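PDB 6TJA: SVS_variant_AS1 from Streptomyces sp. CWA1, which probably catalyses, as an engineered variant of an ancestral spiroviolene synthase, the metal-dependent cyclisation of geranylgeranyl diphosphate to the diterpene spiroviolene. Local coordinates for residues 76-81 against 134-139; 29-34 against 68-73; 249-254 against 259-264. All blocks are in the same frame, centred on the assembly; numbering follows the deposited sequence.

Interaction 1: 76-81 against 134-139; sequences TSLFVY and ARRFRS
The Phe137 ring presents its edge to Thr76, whose backbone N lies in the ring plane, 3.8 Å from Phe137 CE1. Beside it the methyl CG2 of Thr76 comes to 4.0 Å from the same CE1 atom, the two side chains crossing at about a right angle. The other flat group, the guanidinium of Arg136, has Leu78 CD1 over one face, displaced toward the rim and 3.9 Å from Arg136 NE. A methyl suits that face, which offers no N-H, while the N-H groups lie at the edge; NE makes a salt bridge with Asp132, one turn earlier on the same helix. Phe79 adds a looser touch, its CB 4.4 Å from Phe137 CZ. Phe79 is probably one of the substituted positions of this engineered variant.

Threonine fits its buried place because its two branches serve different needs: CG2 packs against the phenylalanine, and OG1 bonds back to the carbonyl O of Arg72, so the hydroxyl is satisfied within its own helix. Phe137 has CG beside its backbone N (chi1 -76°), and from there the ring extends across to Thr76, although its CB does not point directly at the partner helix. No hydrogen bond links the two segments. Their axes run nearly antiparallel, at 156°, and come no closer than 10.3 Å, a gap the large side chains span.

Phe149 of helix 143-169 meets both Phe79 and Phe137 edge-to-face. Trp35 of helix 25-38 touches Leu78 and Arg136, while Ile197 of helix 195-199 packs on Thr76 and Phe137 within this all-helical terpene synthase fold.

Interaction 2: 29-34 against 68-73; sequences EKRAVE and ADEDRL
Arg31 grips a single oxygen of Asp71 with two nitrogens, and this salt bridge is the tight part of the contact. Arg31 NH2 lies 2.9 Å from Asp71 OD1, with an N-H...O angle of 155°, and Arg31 NH1 reaches the same OD1 at 3.1 Å through a more bent bond. The oxygen lies in the guanidinium plane, at its edge, whereas the carboxylate stands almost perpendicular to that plane, at 89°. NH1 meets OD1 nearly along the C-O direction; NH2 comes from above the carboxylate plane. An arginine suits this place because its long chain, bent at chi3 (63°), can span backbones whose nearest CA atoms, those of Arg31 and Asp71, are 9.5 Å apart.

Asp71 stands in the first turn of helix 70-91, two residues after the N-cap, Asp69. The cap is made by Asp69 OD1, which accepts from Asp71 N at 3.0 Å. Aspartate is apt there, since its short side chain can fold back on a backbone N-H that the helix itself cannot satisfy. Acidic groups at this end would probably also be favoured by the helix dipole.

Toward Glu70 the contact is much looser. Glu70 CB comes only to 4.1 Å from Arg31 NH1, and Glu70 OE2 lies 4.4 Å from the same NH1, too far for a salt bridge although the opposite charges would still attract. Glu70 gives its firm bond to Arg24 instead. All three touching residues are partly exposed, at the protein surface; on the inner side, Leu74 of helix 70-91 packs on Arg31 and on the buried Ala32.

Interaction 3: 249-254 against 259-264; sequences VLMHHR and QEAVEE
Leu250 and Ala261 meet at the junction of two consecutive helices, 246-254 and 258-283, which a very short connection turns through a steep angle: their segment axes stand at 111° and approach to 9.0 Å. The CA atoms of this pair are 5.6 Å apart, and a residue as small as alanine suits so close an approach. Ala261 CB lies 3.9 Å from Leu250 CB and equally near Met251 CG, so one methyl serves two residues of the first helix. Leu250 reaches further with CD1, which rests 3.6 Å from the carbonyl O of Ala261 and also touches the aliphatic part of Glu264, 3.9 Å from its CG.

Both segments, 249-254 and 259-264, belong to the metal-binding family region of the all-helical class I terpene cyclases. They follow helix 211-231, at whose end such enzymes typically carry their second metal-binding motif; part of the connection after that helix is not modelled. Here the contact joins two successive helices near the outside of the fold.

Glu264 has both an apolar and a polar role. Its CG is anti to the backbone N (chi1 -174°), and a bend at chi2 then carries the carboxylate toward Arg254. Glu264 OE2 lies in the guanidinium plane, at its edge, but 3.8 Å from Arg254 NH1, a long salt bridge and no hydrogen bond, with the two planes 79° apart. With an alanine here CB would remain against Leu250, but the loss of CG and the carboxylate is likely to thin the cover over its CD1 and CD2 and leave Arg254 without this acidic partner. The long flexible arginine is exposed and also touches a crystal neighbour, while Leu250 is buried and packs on Ala265 as well. Met251, at the partly exposed margin, extends to Leu258.

In the fold
From the N terminus, helix 25-38 is met first; interaction 2 closes the loop from it to the start of helix 70-91, with helices 45-52 and 56-61 in between. Interaction 1 opens a few residues later on that same helix and closes on helix 126-140, so helix 70-91 belongs to both. The two also touch directly, as Tyr81 and Leu78 pack against Ala32. Interaction 3 comes far later and closes only the short turn between helices 246-254 and 258-283. The three follow in series, none nesting or crossing. Interaction 3 lies on the opposite side of the chain's centre from the other two, its centre about 38 Å from that of interaction 1 and about 41 Å from that of interaction 2.

Interaction 1: 76-81 against 134-139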
loop_
_atom_site.group_PDB
_atom_site.type_symbol
_atom_site.label_atom_id
_atom_site.label_comp_id
_atom_site.label_asym_id
_atom_site.label_seq_id
_atom_site.Cartn_x
_atom_site.Cartn_y
_atom_site.Cartn_z
ATOM N N THR A 76 -19.702 1.426 -4.162
ATOM C CA THR A 76 -18.773 0.268 -4.253
ATOM C C THR A 76 -18.932 -0.374 -5.639
ATOM O O THR A 76 -17.904 -0.655 -6.255
ATOM C CB THR A 76 -18.990 -0.676 -3.074
ATOM O OG1 THR A 76 -20.356 -1.079 -3.105
ATOM C CG2 THR A 76 -18.668 -0.023 -1.748
ATOM N N SER A 77 -20.159 -0.520 -6.158
ATOM C CA SER A 77 -20.381 -1.048 -7.535
ATOM C C SER A 77 -19.661 -0.174 -8.576
ATOM O O SER A 77 -19.048 -0.724 -9.473
ATOM C CB SER A 77 -21.843 -1.194 -7.845
ATOM O OG SER A 77 -22.400 -2.282 -7.121
ATOM N N LEU A 78 -19.703 1.150 -8.460
ATOM C CA LEU A 78 -18.983 2.060 -9.403
ATOM C C LEU A 78 -17.493 1.701 -9.465
ATOM O O LEU A 78 -16.935 1.606 -10.580
ATOM C CB LEU A 78 -19.180 3.509 -8.955
ATOM C CG LEU A 78 -20.621 4.020 -9.037
ATOM C CD1 LEU A 78 -20.662 5.508 -8.766
ATOM C CD2 LEU A 78 -21.231 3.713 -10.394
ATOM N N PHE A 79 -16.843 1.510 -8.321
ATOM C CA PHE A 79 -15.399 1.176 -8.323
ATOM C C PHE A 79 -15.187 -0.135 -9.065
ATOM O O PHE A 79 -14.106 -0.315 -9.601
ATOM C CB PHE A 79 -14.765 1.039 -6.943
ATOM C CG PHE A 79 -13.320 0.620 -7.050
ATOM C CD1 PHE A 79 -12.359 1.514 -7.501
ATOM C CD2 PHE A 79 -12.927 -0.669 -6.751
ATOM C CE1 PHE A 79 -11.023 1.145 -7.598
ATOM C CE2 PHE A 79 -11.606 -1.059 -6.939
ATOM C CZ PHE A 79 -10.660 -0.148 -7.364
ATOM N N VAL A 80 -16.142 -1.060 -9.050
ATOM C CA VAL A 80 -15.925 -2.344 -9.785
ATOM C C VAL A 80 -15.949 -2.051 -11.291
ATOM O O VAL A 80 -15.103 -2.670 -12.005
ATOM C CB VAL A 80 -16.908 -3.461 -9.416
ATOM C CG1 VAL A 80 -16.710 -4.675 -10.331
ATOM C CG2 VAL A 80 -16.768 -3.854 -7.956
ATOM N N TYR A 81 -16.836 -1.151 -11.754
ATOM C CA TYR A 81 -16.862 -0.702 -13.179
ATOM C C TYR A 81 -15.505 -0.063 -13.519
ATOM O O TYR A 81 -14.840 -0.419 -14.542
ATOM C CB TYR A 81 -18.018 0.266 -13.454
ATOM C CG TYR A 81 -19.375 -0.385 -13.567
ATOM C CD1 TYR A 81 -19.724 -1.114 -14.687
ATOM C CD2 TYR A 81 -20.310 -0.281 -12.554
ATOM C CE1 TYR A 81 -20.969 -1.725 -14.798
ATOM C CE2 TYR A 81 -21.565 -0.854 -12.664
ATOM C CZ TYR A 81 -21.890 -1.588 -13.785
ATOM O OH TYR A 81 -23.090 -2.192 -13.868
ATOM N N ALA A 134 -14.202 8.100 -4.672
ATOM C CA ALA A 134 -13.530 8.387 -3.382
ATOM C C ALA A 134 -14.384 9.335 -2.535
ATOM O O ALA A 134 -14.451 9.118 -1.318
ATOM C CB ALA A 134 -12.157 8.957 -3.599
ATOM N N ARG A 135 -14.981 10.361 -3.151
ATOM C CA ARG A 135 -15.799 11.383 -2.448
ATOM C C ARG A 135 -17.002 10.659 -1.821
ATOM O O ARG A 135 -17.293 10.862 -0.611
ATOM C CB ARG A 135 -16.207 12.495 -3.422
ATOM C CG ARG A 135 -17.084 13.569 -2.784
ATOM C CD ARG A 135 -17.810 14.463 -3.779
ATOM N NE ARG A 135 -18.448 13.710 -4.861
ATOM C CZ ARG A 135 -19.546 12.947 -4.756
ATOM N NH1 ARG A 135 -20.172 12.786 -3.594
ATOM N NH2 ARG A 135 -20.003 12.331 -5.836
ATOM N N ARG A 136 -17.633 9.780 -2.593
ATOM C CA ARG A 136 -18.730 8.923 -2.082
ATOM C C ARG A 136 -18.244 8.150 -0.847
ATOM O O ARG A 136 -18.942 8.178 0.174
ATOM C CB ARG A 136 -19.236 8.009 -3.199
ATOM C CG ARG A 136 -19.984 8.760 -4.290
ATOM C CD ARG A 136 -20.227 7.946 -5.539
ATOM N NE ARG A 136 -20.813 8.761 -6.612
ATOM C CZ ARG A 136 -22.099 8.789 -6.951
ATOM N NH1 ARG A 136 -23.009 8.060 -6.330
ATOM N NH2 ARG A 136 -22.480 9.568 -7.931
ATOM N N PHE A 137 -17.091 7.483 -0.920
ATOM C CA PHE A 137 -16.592 6.602 0.170
ATOM C C PHE A 137 -16.398 7.445 1.417
ATOM O O PHE A 137 -16.705 6.957 2.488
ATOM C CB PHE A 137 -15.293 5.900 -0.215
ATOM C CG PHE A 137 -15.441 4.750 -1.176
ATOM C CD1 PHE A 137 -16.666 4.422 -1.727
ATOM C CD2 PHE A 137 -14.334 4.013 -1.547
ATOM C CE1 PHE A 137 -16.784 3.351 -2.601
ATOM C CE2 PHE A 137 -14.457 2.932 -2.401
ATOM C CZ PHE A 137 -15.683 2.598 -2.921
ATOM N N ARG A 138 -15.927 8.678 1.271
ATOM C CA ARG A 138 -15.658 9.572 2.427
ATOM C C ARG A 138 -16.978 10.136 2.974
ATOM O O ARG A 138 -16.983 10.488 4.134
ATOM C CB ARG A 138 -14.721 10.720 2.031
ATOM C CG ARG A 138 -13.300 10.270 1.721
ATOM C CD ARG A 138 -12.293 11.404 1.670
ATOM N NE ARG A 138 -10.966 10.817 1.614
ATOM C CZ ARG A 138 -10.269 10.544 0.500
ATOM N NH1 ARG A 138 -10.748 10.830 -0.704
ATOM N NH2 ARG A 138 -9.061 10.015 0.621
ATOM N N SER A 139 -18.038 10.222 2.168
ATOM C CA SER A 139 -19.358 10.774 2.595
ATOM C C SER A 139 -19.995 9.857 3.645
ATOM O O SER A 139 -20.612 10.408 4.550
ATOM C CB SER A 139 -20.306 11.036 1.437
ATOM O OG SER A 139 -20.746 9.827 0.818
#

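Interaction 2: 29-34 against 68-73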
loop_
_atom_site.group_PDB
_atom_site.type_symbol
_atom_site.label_atom_id
_atom_site.label_comp_id
_atom_site.label_asym_id
_atom_site.label_seq_id
_atom_site.Cartn_x
_atom_site.Cartn_y
_atom_site.Cartn_z
ATOM N N GLU A 29 -28.064 -0.897 -10.655
ATOM C CA GLU A 29 -27.460 -0.984 -12.010
ATOM C C GLU A 29 -27.900 0.221 -12.862
ATOM O O GLU A 29 -27.089 0.713 -13.675
ATOM C CB GLU A 29 -27.829 -2.306 -12.676
ATOM C CG GLU A 29 -26.983 -2.604 -13.898
ATOM C CD GLU A 29 -27.513 -3.683 -14.829
ATOM O OE1 GLU A 29 -28.333 -4.527 -14.369
ATOM O OE2 GLU A 29 -27.104 -3.673 -16.023
ATOM N N LYS A 30 -29.140 0.686 -12.712
ATOM C CA LYS A 30 -29.680 1.782 -13.554
ATOM C C LYS A 30 -28.866 3.033 -13.221
ATOM O O LYS A 30 -28.322 3.653 -14.133
ATOM C CB LYS A 30 -31.170 2.012 -13.284
ATOM C CG LYS A 30 -32.056 2.048 -14.515
ATOM C CD LYS A 30 -33.212 3.031 -14.420
ATOM C CE LYS A 30 -33.980 3.126 -15.726
ATOM N NZ LYS A 30 -35.303 3.771 -15.551
ATOM N N ARG A 31 -28.755 3.351 -11.935
ATOM C CA ARG A 31 -27.956 4.503 -11.447
ATOM C C ARG A 31 -26.504 4.351 -11.910
ATOM O O ARG A 31 -25.906 5.377 -12.305
ATOM C CB ARG A 31 -28.124 4.627 -9.935
ATOM C CG ARG A 31 -29.567 4.918 -9.537
ATOM C CD ARG A 31 -29.749 4.852 -8.036
ATOM N NE ARG A 31 -28.955 5.856 -7.346
ATOM C CZ ARG A 31 -28.775 5.906 -6.026
ATOM N NH1 ARG A 31 -29.288 4.984 -5.224
ATOM N NH2 ARG A 31 -28.066 6.886 -5.507
ATOM N N ALA A 32 -25.964 3.121 -11.907
ATOM C CA ALA A 32 -24.561 2.829 -12.292
ATOM C C ALA A 32 -24.370 3.153 -13.778
ATOM O O ALA A 32 -23.388 3.824 -14.124
ATOM C CB ALA A 32 -24.206 1.398 -11.972
ATOM N N VAL A 33 -25.329 2.772 -14.589
ATOM C CA VAL A 33 -25.309 3.023 -15.998
ATOM C C VAL A 33 -25.374 4.506 -16.265
ATOM O O VAL A 33 -24.704 4.970 -17.134
ATOM C CB VAL A 33 -26.435 2.299 -16.712
ATOM C CG1 VAL A 33 -26.525 2.766 -18.137
ATOM C CG2 VAL A 33 -26.201 0.815 -16.666
ATOM N N GLU A 34 -26.150 5.255 -15.509
ATOM C CA GLU A 34 -26.167 6.677 -15.755
ATOM C C GLU A 34 -24.889 7.353 -15.330
ATOM O O GLU A 34 -24.407 8.190 -16.020
ATOM C CB GLU A 34 -27.449 7.430 -15.339
ATOM C CG GLU A 34 -28.068 7.165 -13.991
ATOM C CD GLU A 34 -29.605 7.271 -13.961
ATOM O OE1 GLU A 34 -30.278 7.127 -15.003
ATOM O OE2 GLU A 34 -30.162 7.471 -12.875
ATOM N N ALA A 68 -27.918 -2.246 3.458
ATOM C CA ALA A 68 -29.150 -1.547 3.899
ATOM C C ALA A 68 -29.315 -0.258 3.092
ATOM O O ALA A 68 -30.464 0.105 2.789
ATOM C CB ALA A 68 -29.106 -1.304 5.399
ATOM N N ASP A 69 -28.210 0.371 2.714
ATOM C CA ASP A 69 -28.151 1.629 1.986
ATOM C C ASP A 69 -27.720 1.465 0.545
ATOM O O ASP A 69 -26.593 1.181 0.268
ATOM C CB ASP A 69 -27.163 2.532 2.685
ATOM C CG ASP A 69 -27.230 3.939 2.227
ATOM O OD1 ASP A 69 -27.766 4.221 1.176
ATOM O OD2 ASP A 69 -26.720 4.776 2.954
ATOM N N GLU A 70 -28.642 1.736 -0.350
ATOM C CA GLU A 70 -28.421 1.634 -1.761
ATOM C C GLU A 70 -27.317 2.515 -2.290
ATOM O O GLU A 70 -26.718 2.220 -3.279
ATOM C CB GLU A 70 -29.684 2.017 -2.452
ATOM C CG GLU A 70 -30.296 0.931 -3.249
ATOM C CD GLU A 70 -31.783 1.117 -3.391
ATOM O OE1 GLU A 70 -32.509 0.506 -2.620
ATOM O OE2 GLU A 70 -32.213 1.871 -4.263
ATOM N N ASP A 71 -27.093 3.626 -1.641
ATOM C CA ASP A 71 -26.058 4.487 -2.100
ATOM C C ASP A 71 -24.710 3.878 -1.818
ATOM O O ASP A 71 -23.788 4.135 -2.509
ATOM C CB ASP A 71 -26.145 5.871 -1.483
ATOM C CG ASP A 71 -27.467 6.541 -1.701
ATOM O OD1 ASP A 71 -28.141 6.331 -2.689
ATOM O OD2 ASP A 71 -27.831 7.309 -0.844
ATOM N N ARG A 72 -24.608 3.078 -0.784
ATOM C CA ARG A 72 -23.313 2.427 -0.440
ATOM C C ARG A 72 -23.033 1.316 -1.449
ATOM O O ARG A 72 -21.885 1.199 -1.876
ATOM C CB ARG A 72 -23.311 1.892 0.985
ATOM C CG ARG A 72 -23.256 2.980 2.043
ATOM C CD ARG A 72 -23.408 2.323 3.398
ATOM N NE ARG A 72 -23.233 3.255 4.487
ATOM C CZ ARG A 72 -22.159 3.373 5.267
ATOM N NH1 ARG A 72 -21.039 2.674 5.068
ATOM N NH2 ARG A 72 -22.217 4.250 6.254
ATOM N N LEU A 73 -24.057 0.551 -1.840
ATOM C CA LEU A 73 -23.903 -0.528 -2.842
ATOM C C LEU A 73 -23.603 0.117 -4.191
ATOM O O LEU A 73 -22.861 -0.495 -4.987
ATOM C CB LEU A 73 -25.168 -1.394 -2.897
ATOM C CG LEU A 73 -25.137 -2.517 -3.924
ATOM C CD1 LEU A 73 -23.937 -3.441 -3.689
ATOM C CD2 LEU A 73 -26.422 -3.304 -3.894
#

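Interaction 3: 249-254 against 259-264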
loop_
_atom_site.group_PDB
_atom_site.type_symbol
_atom_site.label_atom_id
_atom_site.label_comp_id
_atom_site.label_asym_id
_atom_site.label_seq_id
_atom_site.Cartn_x
_atom_site.Cartn_y
_atom_site.Cartn_z
ATOM N N VAL A 249 1.963 -20.728 -16.204
ATOM C CA VAL A 249 3.008 -20.873 -15.153
ATOM C C VAL A 249 3.313 -22.364 -14.970
ATOM O O VAL A 249 4.499 -22.715 -14.974
ATOM C CB VAL A 249 2.630 -20.193 -13.820
ATOM C CG1 VAL A 249 3.568 -20.632 -12.704
ATOM C CG2 VAL A 249 2.600 -18.671 -13.911
ATOM N N LEU A 250 2.296 -23.206 -14.799
ATOM C CA LEU A 250 2.488 -24.667 -14.600
ATOM C C LEU A 250 3.050 -25.310 -15.878
ATOM O O LEU A 250 3.942 -26.181 -15.754
ATOM C CB LEU A 250 1.173 -25.315 -14.176
ATOM C CG LEU A 250 0.615 -24.810 -12.846
ATOM C CD1 LEU A 250 -0.793 -25.322 -12.647
ATOM C CD2 LEU A 250 1.489 -25.227 -11.673
ATOM N N MET A 251 2.580 -24.911 -17.059
ATOM C CA MET A 251 3.104 -25.442 -18.348
ATOM C C MET A 251 4.601 -25.147 -18.456
ATOM O O MET A 251 5.352 -26.099 -18.741
ATOM C CB MET A 251 2.367 -24.869 -19.560
ATOM C CG MET A 251 0.959 -25.405 -19.646
ATOM S SD MET A 251 0.006 -24.687 -20.967
ATOM C CE MET A 251 0.949 -25.242 -22.389
ATOM N N HIS A 252 5.023 -23.912 -18.176
ATOM C CA HIS A 252 6.442 -23.485 -18.269
ATOM C C HIS A 252 7.275 -24.150 -17.167
ATOM O O HIS A 252 8.337 -24.696 -17.503
ATOM C CB HIS A 252 6.543 -21.957 -18.243
ATOM C CG HIS A 252 7.929 -21.448 -18.470
ATOM N ND1 HIS A 252 8.836 -21.269 -17.438
ATOM C CD2 HIS A 252 8.568 -21.088 -19.596
ATOM C CE1 HIS A 252 9.971 -20.816 -17.924
ATOM N NE2 HIS A 252 9.836 -20.709 -19.237
ATOM N N HIS A 253 6.848 -24.108 -15.893
ATOM C CA HIS A 253 7.738 -24.466 -14.752
ATOM C C HIS A 253 7.699 -25.978 -14.441
ATOM O O HIS A 253 8.705 -26.474 -13.921
ATOM C CB HIS A 253 7.483 -23.567 -13.539
ATOM C CG HIS A 253 7.990 -22.182 -13.756
ATOM N ND1 HIS A 253 9.336 -21.863 -13.678
ATOM C CD2 HIS A 253 7.344 -21.034 -14.088
ATOM C CE1 HIS A 253 9.510 -20.575 -13.923
ATOM N NE2 HIS A 253 8.291 -20.035 -14.193
ATOM N N ARG A 254 6.627 -26.692 -14.792
ATOM C CA ARG A 254 6.501 -28.148 -14.528
ATOM C C ARG A 254 6.489 -28.933 -15.852
ATOM O O ARG A 254 6.279 -30.141 -15.797
ATOM C CB ARG A 254 5.253 -28.400 -13.673
ATOM C CG ARG A 254 5.143 -27.514 -12.429
ATOM C CD ARG A 254 5.811 -28.097 -11.193
ATOM N NE ARG A 254 5.253 -29.433 -10.993
ATOM C CZ ARG A 254 4.088 -29.711 -10.397
ATOM N NH1 ARG A 254 3.340 -28.756 -9.848
ATOM N NH2 ARG A 254 3.695 -30.971 -10.342
ATOM N N GLN A 259 -3.735 -29.532 -20.612
ATOM C CA GLN A 259 -4.713 -30.404 -19.908
ATOM C C GLN A 259 -4.200 -30.748 -18.507
ATOM O O GLN A 259 -5.007 -30.651 -17.587
ATOM C CB GLN A 259 -5.020 -31.700 -20.663
ATOM C CG GLN A 259 -6.161 -32.506 -20.030
ATOM C CD GLN A 259 -7.415 -31.692 -19.769
ATOM O OE1 GLN A 259 -7.855 -30.896 -20.598
ATOM N NE2 GLN A 259 -8.003 -31.870 -18.593
ATOM N N GLU A 260 -2.930 -31.155 -18.351
ATOM C CA GLU A 260 -2.330 -31.459 -17.016
ATOM C C GLU A 260 -2.333 -30.186 -16.140
ATOM O O GLU A 260 -2.732 -30.270 -14.976
ATOM C CB GLU A 260 -0.917 -32.039 -17.172
ATOM C CG GLU A 260 -0.870 -33.433 -17.814
ATOM C CD GLU A 260 0.494 -33.848 -18.373
ATOM O OE1 GLU A 260 1.418 -33.020 -18.350
ATOM O OE2 GLU A 260 0.626 -35.005 -18.848
ATOM N N ALA A 261 -1.949 -29.033 -16.684
ATOM C CA ALA A 261 -1.959 -27.733 -15.971
ATOM C C ALA A 261 -3.390 -27.405 -15.514
ATOM O O ALA A 261 -3.537 -26.996 -14.346
ATOM C CB ALA A 261 -1.365 -26.626 -16.818
ATOM N N VAL A 262 -4.406 -27.594 -16.355
ATOM C CA VAL A 262 -5.825 -27.286 -15.974
ATOM C C VAL A 262 -6.198 -28.117 -14.730
ATOM O O VAL A 262 -6.845 -27.565 -13.803
ATOM C CB VAL A 262 -6.813 -27.513 -17.141
ATOM C CG1 VAL A 262 -8.276 -27.558 -16.678
ATOM C CG2 VAL A 262 -6.636 -26.474 -18.234
ATOM N N GLU A 263 -5.814 -29.395 -14.713
ATOM C CA GLU A 263 -6.073 -30.344 -13.598
ATOM C C GLU A 263 -5.248 -29.954 -12.364
ATOM O O GLU A 263 -5.814 -29.950 -11.270
ATOM C CB GLU A 263 -5.781 -31.766 -14.061
ATOM C CG GLU A 263 -6.892 -32.276 -14.967
ATOM C CD GLU A 263 -6.704 -33.681 -15.504
ATOM O OE1 GLU A 263 -6.074 -34.504 -14.781
ATOM O OE2 GLU A 263 -7.188 -33.952 -16.642
ATOM N N GLU A 264 -3.949 -29.699 -12.524
ATOM C CA GLU A 264 -3.092 -29.230 -11.414
ATOM C C GLU A 264 -3.686 -27.941 -10.824
ATOM O O GLU A 264 -3.740 -27.806 -9.582
ATOM C CB GLU A 264 -1.654 -29.031 -11.886
ATOM C CG GLU A 264 -0.702 -28.678 -10.745
ATOM C CD GLU A 264 -0.639 -29.700 -9.608
ATOM O OE1 GLU A 264 -1.085 -30.855 -9.818
ATOM O OE2 GLU A 264 -0.130 -29.347 -8.516
#